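Long-range contacts in nonsense-mediated mRNA decay protein 2 (Saccharomyces cerevisiae, PDB 4LUN), which takes part in the nonsense-mediated decay of mRNAs with premature stop codons, this chain being its N-terminal MIF4G domain: residues I203-I208 and I297-F302; P213-D218 and E301-E306. All coordinates share one frame; numbering follows the deposited sequence.

Both contacts use the C-terminal end of helix 277-303, contact 2 running on past it, and they share Glu301 and Phe302; their centres lie about 9 Å apart. Contact 1 is the more buried, where helix 201-210 runs beside that helix. Contact 2 lies nearer the surface, about 19 Å from the centre of the chain against about 14 Å for contact 1, and brings in the loop after helix 201-210. Phe302 joins them, with Ile208 on one face of its ring and Arg216 on the other. Phe215 adds a second link: its CE2 packs 3.5 Å from CD2 of Phe207. No ligand is involved; together the contacts join the end of helix 277-303 to helix 201-210 and the loop after it.

Contact 1 of 2, residues I203-I208 and I297-F302; sequences IATAFI and ITLGEF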
# COMPACT_ATOMS: atom_id res chain seq x y z
N ILE A 203 -8.39 0.11 3.12
CA ILE A 203 -7.00 -0.25 2.85
C ILE A 203 -6.82 -1.73 3.22
O ILE A 203 -6.18 -2.51 2.50
CB ILE A 203 -6.02 0.60 3.69
CG1 ILE A 203 -6.14 2.08 3.36
CG2 ILE A 203 -4.58 0.15 3.47
CD1 ILE A 203 -5.37 2.95 4.37
N ALA A 204 -7.41 -2.11 4.35
CA ALA A 204 -7.26 -3.47 4.85
C ALA A 204 -7.89 -4.46 3.88
O ALA A 204 -7.29 -5.49 3.57
CB ALA A 204 -7.89 -3.60 6.20
N THR A 205 -9.10 -4.15 3.42
CA THR A 205 -9.79 -5.08 2.51
C THR A 205 -9.13 -5.14 1.15
O THR A 205 -9.02 -6.21 0.54
CB THR A 205 -11.30 -4.76 2.37
OG1 THR A 205 -11.47 -3.42 1.90
CG2 THR A 205 -11.96 -4.87 3.71
N ALA A 206 -8.66 -4.00 0.65
CA ALA A 206 -7.96 -3.98 -0.62
C ALA A 206 -6.68 -4.79 -0.54
O ALA A 206 -6.30 -5.45 -1.51
CB ALA A 206 -7.65 -2.55 -1.06
N PHE A 207 -6.02 -4.73 0.60
CA PHE A 207 -4.73 -5.41 0.74
C PHE A 207 -4.88 -6.92 0.79
O PHE A 207 -4.14 -7.65 0.13
CB PHE A 207 -3.96 -4.90 1.97
CG PHE A 207 -2.53 -5.36 2.03
CD1 PHE A 207 -1.56 -4.78 1.22
CD2 PHE A 207 -2.16 -6.38 2.89
CE1 PHE A 207 -0.24 -5.21 1.27
CE2 PHE A 207 -0.84 -6.81 2.95
CZ PHE A 207 0.12 -6.23 2.13
N ILE A 208 -5.85 -7.40 1.56
CA ILE A 208 -6.02 -8.85 1.67
C ILE A 208 -6.50 -9.45 0.35
O ILE A 208 -6.14 -10.58 0.03
CB ILE A 208 -6.99 -9.27 2.80
CG1 ILE A 208 -8.43 -8.81 2.52
CG2 ILE A 208 -6.49 -8.76 4.15
CD1 ILE A 208 -9.39 -9.14 3.65
N ILE A 297 -18.09 -7.16 6.61
CA ILE A 297 -18.59 -8.31 5.85
C ILE A 297 -17.47 -8.92 5.02
O ILE A 297 -17.28 -10.13 5.00
CB ILE A 297 -19.80 -7.92 4.99
CG1 ILE A 297 -21.03 -7.74 5.89
CG2 ILE A 297 -20.05 -8.97 3.91
CD1 ILE A 297 -22.22 -7.17 5.18
N THR A 298 -16.70 -8.06 4.36
CA THR A 298 -15.59 -8.50 3.52
C THR A 298 -14.51 -9.18 4.35
O THR A 298 -13.99 -10.25 3.97
CB THR A 298 -15.00 -7.31 2.76
OG1 THR A 298 -15.99 -6.77 1.86
CG2 THR A 298 -13.76 -7.73 1.97
N LEU A 299 -14.16 -8.58 5.48
CA LEU A 299 -13.13 -9.16 6.34
C LEU A 299 -13.59 -10.50 6.88
O LEU A 299 -12.82 -11.47 6.94
CB LEU A 299 -12.76 -8.21 7.48
CG LEU A 299 -12.00 -6.95 7.03
CD1 LEU A 299 -12.05 -5.86 8.10
CD2 LEU A 299 -10.57 -7.30 6.68
N GLY A 300 -14.86 -10.55 7.28
CA GLY A 300 -15.42 -11.78 7.80
C GLY A 300 -15.44 -12.89 6.77
O GLY A 300 -15.12 -14.03 7.09
N GLU A 301 -15.83 -12.56 5.54
CA GLU A 301 -15.84 -13.55 4.47
C GLU A 301 -14.45 -14.11 4.23
O GLU A 301 -14.26 -15.32 4.16
CB GLU A 301 -16.38 -12.94 3.18
CG GLU A 301 -17.90 -12.80 3.14
CD GLU A 301 -18.40 -12.03 1.93
OE1 GLU A 301 -19.64 -11.98 1.72
OE2 GLU A 301 -17.57 -11.46 1.19
N PHE A 302 -13.47 -13.21 4.11
CA PHE A 302 -12.10 -13.61 3.80
C PHE A 302 -11.52 -14.53 4.87
O PHE A 302 -10.95 -15.59 4.56
CB PHE A 302 -11.20 -12.38 3.63
CG PHE A 302 -9.82 -12.70 3.14
CD1 PHE A 302 -9.51 -12.65 1.79
CD2 PHE A 302 -8.82 -13.08 4.03
CE1 PHE A 302 -8.24 -12.96 1.34
CE2 PHE A 302 -7.55 -13.39 3.58
CZ PHE A 302 -7.27 -13.33 2.24
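Ile208 lies over one face of the Phe302 ring, and this is the tight part of the contact. Its CB sits almost above the middle, 4.1 Å from the ring centroid and 8° off the normal, a CH-pi contact. With CG1 held between its own backbone N and carbonyl carbon (chi1 66°), the long branch runs across the face toward the root of the phenylalanine, so the two side chains slide past each other in opposite directions. The branch ends with CD1 only 3.6 Å from Phe302 CG. The same methyl also meets Leu299, CD1 to CD2 at 3.7 Å, and is thus wedged between two neighbours one helical turn apart. Phe302 CE1 closes the far end, 3.4 Å from Ile208 O.

One turn earlier the packing is thinner. Thr205 crosses Thr298 at about a right angle, methyl against methyl, CG2 to CG2 3.8 Å, and the same Thr205 CG2 touches Leu299 CG. Thr298 is partly exposed, and its hydroxyl turns back to Thr294 O in its own helix, leaving carbon to face the neighbour. Phe239 of helix 231-271 backs Ala204 and Ile208. The segment axes approach to 10.0 Å with their directions 32° apart, near-parallel helix packing consistent with the HEAT-repeat-like helical solenoid of MIF4G domains.

Contact 2 of 2, residues P213-D218 and E301-E306; sequences PLFRDD and EFFKLE
The Arg216 guanidinium, in one of the two conformers modelled for this residue, lies flat on the Phe302 ring, on the face away from Ile208, with planes 21° apart and CZ 3.7 Å from the ring centroid: a stacked cation-pi pair. NH2 stands over the ring centre. All the Arg216 contacts here belong to that conformer. At the ring's edge, Phe215 CB comes within 3.7 Å of Phe302 CE2, and Phe303 CG lies near the ring plane. Phe303 in turn takes Phe302 CD2 over one face and Phe215 CD1 at its edge, CD1 to Phe303 CZ being 3.9 Å.

The helix ends here in a Schellman motif: Lys304 has positive phi and its N bonds back to Glu301 O, while Leu305 N probably reaches Gly300 O. Arg216 comes from the loop, whose backbone is held by Lys232 through the carbonyls of Pro213 and Arg216. Extended from CG to NE, its chain carries the guanidinium across to the helix end. A serine in place of Phe302 would probably leave the guanidinium without its aromatic floor and open a gap beside Phe215.

Phe302 O accepts from both end nitrogens of Arg216, NH1 at 3.2 Å and NH2 at 3.1 Å.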
# COMPACT_ATOMS: atom_id res chain seq x y z
N PRO A 213 -2.10 -14.67 -0.34
CA PRO A 213 -1.20 -15.67 0.24
C PRO A 213 -0.48 -15.21 1.50
O PRO A 213 -0.04 -16.06 2.27
CB PRO A 213 -0.18 -15.91 -0.88
CG PRO A 213 -0.91 -15.55 -2.13
CD PRO A 213 -1.81 -14.42 -1.76
N LEU A 214 -0.38 -13.91 1.75
CA LEU A 214 0.23 -13.44 2.98
C LEU A 214 -0.67 -13.69 4.18
O LEU A 214 -0.23 -13.60 5.31
CB LEU A 214 0.59 -11.94 2.89
CG LEU A 214 1.58 -11.55 1.79
CD1 LEU A 214 1.85 -10.05 1.81
CD2 LEU A 214 2.90 -12.30 1.97
N PHE A 215 -1.94 -14.02 3.94
CA PHE A 215 -2.92 -14.11 5.02
C PHE A 215 -3.50 -15.50 5.22
O PHE A 215 -4.30 -15.74 6.13
CB PHE A 215 -4.04 -13.10 4.80
CG PHE A 215 -3.56 -11.69 4.91
CD1 PHE A 215 -3.46 -11.09 6.15
CD2 PHE A 215 -3.15 -11.00 3.78
CE1 PHE A 215 -3.00 -9.79 6.26
CE2 PHE A 215 -2.67 -9.70 3.89
CZ PHE A 215 -2.59 -9.10 5.14
N ARG A 216 -3.06 -16.43 4.38
CA ARG A 216 -3.51 -17.81 4.47
C ARG A 216 -2.35 -18.74 4.82
O ARG A 216 -1.44 -18.94 4.02
CB ARG A 216 -4.18 -18.23 3.16
CG ARG A 216 -5.26 -17.25 2.69
CD ARG A 216 -6.31 -17.93 1.83
NE ARG A 216 -7.43 -17.05 1.49
CZ ARG A 216 -8.42 -16.74 2.32
NH1 ARG A 216 -8.45 -17.22 3.55
NH2 ARG A 216 -9.39 -15.94 1.91
N ASP A 217 -2.38 -19.29 6.03
CA ASP A 217 -1.25 -20.10 6.51
C ASP A 217 -0.90 -21.28 5.62
O ASP A 217 0.27 -21.64 5.50
CB ASP A 217 -1.47 -20.58 7.95
CG ASP A 217 -0.27 -21.36 8.47
OD1 ASP A 217 0.79 -20.75 8.68
OD2 ASP A 217 -0.40 -22.60 8.66
N ASP A 218 -1.91 -21.88 5.00
CA ASP A 218 -1.66 -23.02 4.12
C ASP A 218 -1.08 -22.63 2.76
O ASP A 218 -0.53 -23.46 2.05
CB ASP A 218 -2.94 -23.83 3.92
CG ASP A 218 -3.37 -24.55 5.17
OD1 ASP A 218 -2.49 -24.83 6.01
OD2 ASP A 218 -4.58 -24.84 5.31
N GLU A 301 -15.83 -12.56 5.54
CA GLU A 301 -15.84 -13.55 4.47
C GLU A 301 -14.45 -14.11 4.23
O GLU A 301 -14.26 -15.32 4.16
CB GLU A 301 -16.38 -12.94 3.18
CG GLU A 301 -17.90 -12.80 3.14
CD GLU A 301 -18.40 -12.03 1.93
OE1 GLU A 301 -19.64 -11.98 1.72
OE2 GLU A 301 -17.57 -11.46 1.19
N PHE A 302 -13.47 -13.21 4.11
CA PHE A 302 -12.10 -13.61 3.80
C PHE A 302 -11.52 -14.53 4.87
O PHE A 302 -10.95 -15.59 4.56
CB PHE A 302 -11.20 -12.38 3.63
CG PHE A 302 -9.82 -12.70 3.14
CD1 PHE A 302 -9.51 -12.65 1.79
CD2 PHE A 302 -8.82 -13.08 4.03
CE1 PHE A 302 -8.24 -12.96 1.34
CE2 PHE A 302 -7.55 -13.39 3.58
CZ PHE A 302 -7.27 -13.33 2.24
N PHE A 303 -11.65 -14.13 6.13
CA PHE A 303 -11.04 -14.88 7.23
C PHE A 303 -11.95 -15.99 7.77
O PHE A 303 -11.62 -16.64 8.76
CB PHE A 303 -10.58 -13.95 8.35
CG PHE A 303 -9.38 -13.10 7.98
CD1 PHE A 303 -8.09 -13.57 8.20
CD2 PHE A 303 -9.55 -11.84 7.41
CE1 PHE A 303 -6.98 -12.79 7.87
CE2 PHE A 303 -8.45 -11.07 7.07
CZ PHE A 303 -7.16 -11.54 7.29
N LYS A 304 -13.09 -16.18 7.11
CA LYS A 304 -14.04 -17.23 7.46
C LYS A 304 -14.51 -17.12 8.91
O LYS A 304 -14.45 -18.06 9.69
CB LYS A 304 -13.45 -18.62 7.16
CG LYS A 304 -12.96 -18.74 5.72
CD LYS A 304 -12.61 -20.17 5.34
CE LYS A 304 -11.20 -20.55 5.77
NZ LYS A 304 -10.15 -19.93 4.91
N LEU A 305 -14.99 -15.92 9.25
CA LEU A 305 -15.41 -15.62 10.59
C LEU A 305 -16.86 -15.18 10.49
O LEU A 305 -17.28 -14.65 9.46
CB LEU A 305 -14.59 -14.45 11.15
CG LEU A 305 -13.07 -14.49 11.05
CD1 LEU A 305 -12.52 -13.09 11.31
CD2 LEU A 305 -12.49 -15.47 12.05
N GLU A 306 -17.64 -15.39 11.55
CA GLU A 306 -18.99 -14.82 11.57
C GLU A 306 -18.95 -13.37 12.06
O GLU A 306 -18.21 -13.03 12.98
CB GLU A 306 -19.95 -15.66 12.40
CG GLU A 306 -20.12 -17.11 11.93
CD GLU A 306 -20.61 -17.23 10.50
OE1 GLU A 306 -21.37 -16.35 10.03
OE2 GLU A 306 -20.23 -18.22 9.83